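Long-range contact in vaginolysin (Gardnerella vaginalis, PDB 5IMY), which probably acts as a secreted toxin of the cholesterol-dependent cytolysin family, binding cholesterol in host membranes and lysing the cells: residues A[84-92]-A[136-144]. Residues are numbered along the deposited sequence; the frame is centred on the assembly and turned at random.
Sequences ANDDRVYPG and RPTKSSVTS
The ammonium group of K139 is gripped by three oxygens of the 84-92 loop. K139 NZ gives hydrogen bonds to D86 O (2.6 Å) and V89 O (2.9 Å). K139 NZ also forms a salt bridge with D86 OD1 at 3.0 Å. That oxygen is met from above the carboxylate plane, 63° out of it. Backbone and side chain of D86 thus hold the same nitrogen, and the three bonds fix where the lysine ends. The K139 chain leaves the helix with CG anti to the backbone N and bends at chi2 (55°). The methylenes run past the D87 carbonyl oxygen, with K139 CG 3.4 Å from D87 O. The nearby carboxylate and carbonyl oxygens would be expected to favour the charged lysine.

Y90 supplies the apolar half. One face of its ring lies against the backbone at the start of the helix. T138 C sits over the ring centre. K139 CA makes a CH-pi contact, 4.0 Å from the centroid of the Y90 ring. V142, one turn on, packs its two methyls on the loop: V142 CG2 is 3.8 Å from Y90 CD1, and V142 CG1 is 3.6 Å from P91 CD.

The contact is a loop-to-helix packing. It joins the loop between strands 79-80 and 94-96 to the N-terminal turn of helix 139-158. L118 of strand 116-120 touches both P91 and V142. P91 also packs on V221 and V223 of strand 208-223, while V89 reaches Y350 of strand 347-354.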
loop_
_atom_site.group_PDB
_atom_site.type_symbol
_atom_site.label_atom_id
_atom_site.label_comp_id
_atom_site.label_asym_id
_atom_site.label_seq_id
_atom_site.Cartn_x
_atom_site.Cartn_y
_atom_site.Cartn_z
ATOM N N ALA A 84 -30.613 26.204 20.656
ATOM C CA ALA A 84 -31.771 25.337 20.828
ATOM C C ALA A 84 -31.890 24.798 22.248
ATOM O O ALA A 84 -33.010 24.599 22.734
ATOM C CB ALA A 84 -31.704 24.172 19.840
ATOM N N ASN A 85 -30.768 24.552 22.927
ATOM C CA ASN A 85 -30.797 23.962 24.257
ATOM C C ASN A 85 -30.410 24.931 25.367
ATOM O O ASN A 85 -30.493 24.557 26.542
ATOM C CB ASN A 85 -29.873 22.730 24.315
ATOM C CG ASN A 85 -28.402 23.079 24.146
ATOM O OD1 ASN A 85 -27.947 24.152 24.541
ATOM N ND2 ASN A 85 -27.649 22.161 23.553
ATOM N N ASP A 86 -30.002 26.158 25.034
ATOM C CA ASP A 86 -29.627 27.119 26.065
ATOM C C ASP A 86 -30.743 27.310 27.083
ATOM O O ASP A 86 -30.475 27.644 28.242
ATOM C CB ASP A 86 -29.263 28.461 25.420
ATOM C CG ASP A 86 -28.615 29.422 26.397
ATOM O OD1 ASP A 86 -27.861 28.961 27.278
ATOM O OD2 ASP A 86 -28.857 30.643 26.284
ATOM N N ASP A 87 -31.997 27.098 26.673
ATOM C CA ASP A 87 -33.123 27.252 27.591
ATOM C C ASP A 87 -33.021 26.305 28.779
ATOM O O ASP A 87 -33.430 26.660 29.890
ATOM C CB ASP A 87 -34.439 27.008 26.852
ATOM C CG ASP A 87 -34.942 28.240 26.127
ATOM O OD1 ASP A 87 -34.824 29.351 26.685
ATOM O OD2 ASP A 87 -35.460 28.095 25.000
ATOM N N ARG A 88 -32.484 25.104 28.571
ATOM C CA ARG A 88 -32.501 24.058 29.584
ATOM C C ARG A 88 -31.114 23.703 30.097
ATOM O O ARG A 88 -30.964 22.700 30.803
ATOM C CB ARG A 88 -33.175 22.804 29.026
ATOM C CG ARG A 88 -34.546 23.069 28.428
ATOM C CD ARG A 88 -34.628 22.711 26.953
ATOM N NE ARG A 88 -35.751 21.816 26.702
ATOM C CZ ARG A 88 -36.395 21.715 25.544
ATOM N NH1 ARG A 88 -36.046 22.468 24.507
ATOM N NH2 ARG A 88 -37.404 20.863 25.428
ATOM N N VAL A 89 -30.098 24.491 29.764
ATOM C CA VAL A 89 -28.730 24.228 30.187
ATOM C C VAL A 89 -28.332 25.329 31.155
ATOM O O VAL A 89 -28.140 26.485 30.758
ATOM C CB VAL A 89 -27.765 24.155 28.996
ATOM C CG1 VAL A 89 -26.326 23.999 29.480
ATOM C CG2 VAL A 89 -28.146 22.999 28.091
ATOM N N TYR A 90 -28.211 24.973 32.429
ATOM C CA TYR A 90 -27.696 25.888 33.431
ATOM C C TYR A 90 -27.074 25.070 34.546
ATOM O O TYR A 90 -27.474 23.920 34.763
ATOM C CB TYR A 90 -28.792 26.808 33.992
ATOM C CG TYR A 90 -30.063 26.108 34.430
ATOM C CD1 TYR A 90 -30.242 25.701 35.744
ATOM C CD2 TYR A 90 -31.093 25.874 33.526
ATOM C CE1 TYR A 90 -31.408 25.071 36.146
ATOM C CE2 TYR A 90 -32.258 25.248 33.916
ATOM C CZ TYR A 90 -32.412 24.848 35.224
ATOM O OH TYR A 90 -33.576 24.224 35.609
ATOM N N PRO A 91 -26.082 25.616 35.252
ATOM C CA PRO A 91 -25.549 24.912 36.426
ATOM C C PRO A 91 -26.656 24.528 37.394
ATOM O O PRO A 91 -27.412 25.393 37.844
ATOM C CB PRO A 91 -24.585 25.936 37.042
ATOM C CG PRO A 91 -24.201 26.829 35.909
ATOM C CD PRO A 91 -25.388 26.891 35.002
ATOM N N GLY A 92 -26.776 23.238 37.704
ATOM C CA GLY A 92 -27.778 22.763 38.635
ATOM C C GLY A 92 -29.035 22.188 38.012
ATOM O O GLY A 92 -29.927 21.757 38.751
ATOM N N ARG A 136 -34.033 27.946 44.944
ATOM C CA ARG A 136 -34.823 27.399 43.847
ATOM C C ARG A 136 -34.147 27.743 42.523
ATOM O O ARG A 136 -34.450 28.783 41.925
ATOM C CB ARG A 136 -36.254 27.948 43.873
ATOM C CG ARG A 136 -37.306 27.142 43.083
ATOM C CD ARG A 136 -36.702 26.117 42.116
ATOM N NE ARG A 136 -37.697 25.415 41.309
ATOM C CZ ARG A 136 -38.571 24.542 41.794
ATOM N NH1 ARG A 136 -39.432 23.939 40.990
ATOM N NH2 ARG A 136 -38.606 24.286 43.090
ATOM N N PRO A 137 -33.247 26.896 42.021
ATOM C CA PRO A 137 -32.564 27.210 40.759
ATOM C C PRO A 137 -33.466 26.972 39.556
ATOM O O PRO A 137 -34.102 25.922 39.432
ATOM C CB PRO A 137 -31.368 26.252 40.758
ATOM C CG PRO A 137 -31.833 25.092 41.564
ATOM C CD PRO A 137 -32.725 25.664 42.633
ATOM N N THR A 138 -33.512 27.963 38.667
ATOM C CA THR A 138 -34.160 27.850 37.369
ATOM C C THR A 138 -33.249 28.520 36.347
ATOM O O THR A 138 -32.203 29.077 36.693
ATOM C CB THR A 138 -35.567 28.469 37.385
ATOM O OG1 THR A 138 -36.027 28.656 36.040
ATOM C CG2 THR A 138 -35.575 29.807 38.114
ATOM N N LYS A 139 -33.634 28.458 35.070
ATOM C CA LYS A 139 -32.790 29.035 34.028
ATOM C C LYS A 139 -32.521 30.511 34.298
ATOM O O LYS A 139 -31.369 30.959 34.274
ATOM C CB LYS A 139 -33.435 28.847 32.654
ATOM C CG LYS A 139 -32.670 29.511 31.507
ATOM C CD LYS A 139 -31.215 29.055 31.448
ATOM C CE LYS A 139 -30.471 29.716 30.298
ATOM N NZ LYS A 139 -29.184 29.029 29.991
ATOM N N SER A 140 -33.577 31.285 34.560
ATOM C CA SER A 140 -33.413 32.719 34.768
ATOM C C SER A 140 -32.789 33.028 36.122
ATOM O O SER A 140 -32.044 34.005 36.252
ATOM C CB SER A 140 -34.764 33.422 34.640
ATOM O OG SER A 140 -35.639 33.034 35.683
ATOM N N SER A 141 -33.079 32.214 37.139
ATOM C CA SER A 141 -32.526 32.458 38.466
ATOM C C SER A 141 -31.040 32.133 38.508
ATOM O O SER A 141 -30.269 32.806 39.200
ATOM C CB SER A 141 -33.281 31.637 39.511
ATOM O OG SER A 141 -32.722 31.816 40.800
ATOM N N VAL A 142 -30.622 31.098 37.781
ATOM C CA VAL A 142 -29.208 30.749 37.731
ATOM C C VAL A 142 -28.453 31.701 36.812
ATOM O O VAL A 142 -27.331 32.119 37.122
ATOM C CB VAL A 142 -29.045 29.280 37.299
ATOM C CG1 VAL A 142 -27.589 28.960 36.988
ATOM C CG2 VAL A 142 -29.568 28.354 38.394
ATOM N N THR A 143 -29.047 32.063 35.673
ATOM C CA THR A 143 -28.393 33.002 34.766
ATOM C C THR A 143 -28.163 34.341 35.454
ATOM O O THR A 143 -27.060 34.899 35.402
ATOM C CB THR A 143 -29.229 33.185 33.497
ATOM O OG1 THR A 143 -29.303 31.945 32.785
ATOM C CG2 THR A 143 -28.614 34.251 32.585
ATOM N N SER A 144 -29.199 34.876 36.101
ATOM C CA SER A 144 -29.046 36.130 36.831
ATOM C C SER A 144 -27.987 36.005 37.919
ATOM O O SER A 144 -27.191 36.928 38.129
ATOM C CB SER A 144 -30.389 36.556 37.426
ATOM O OG SER A 144 -30.213 37.243 38.653
#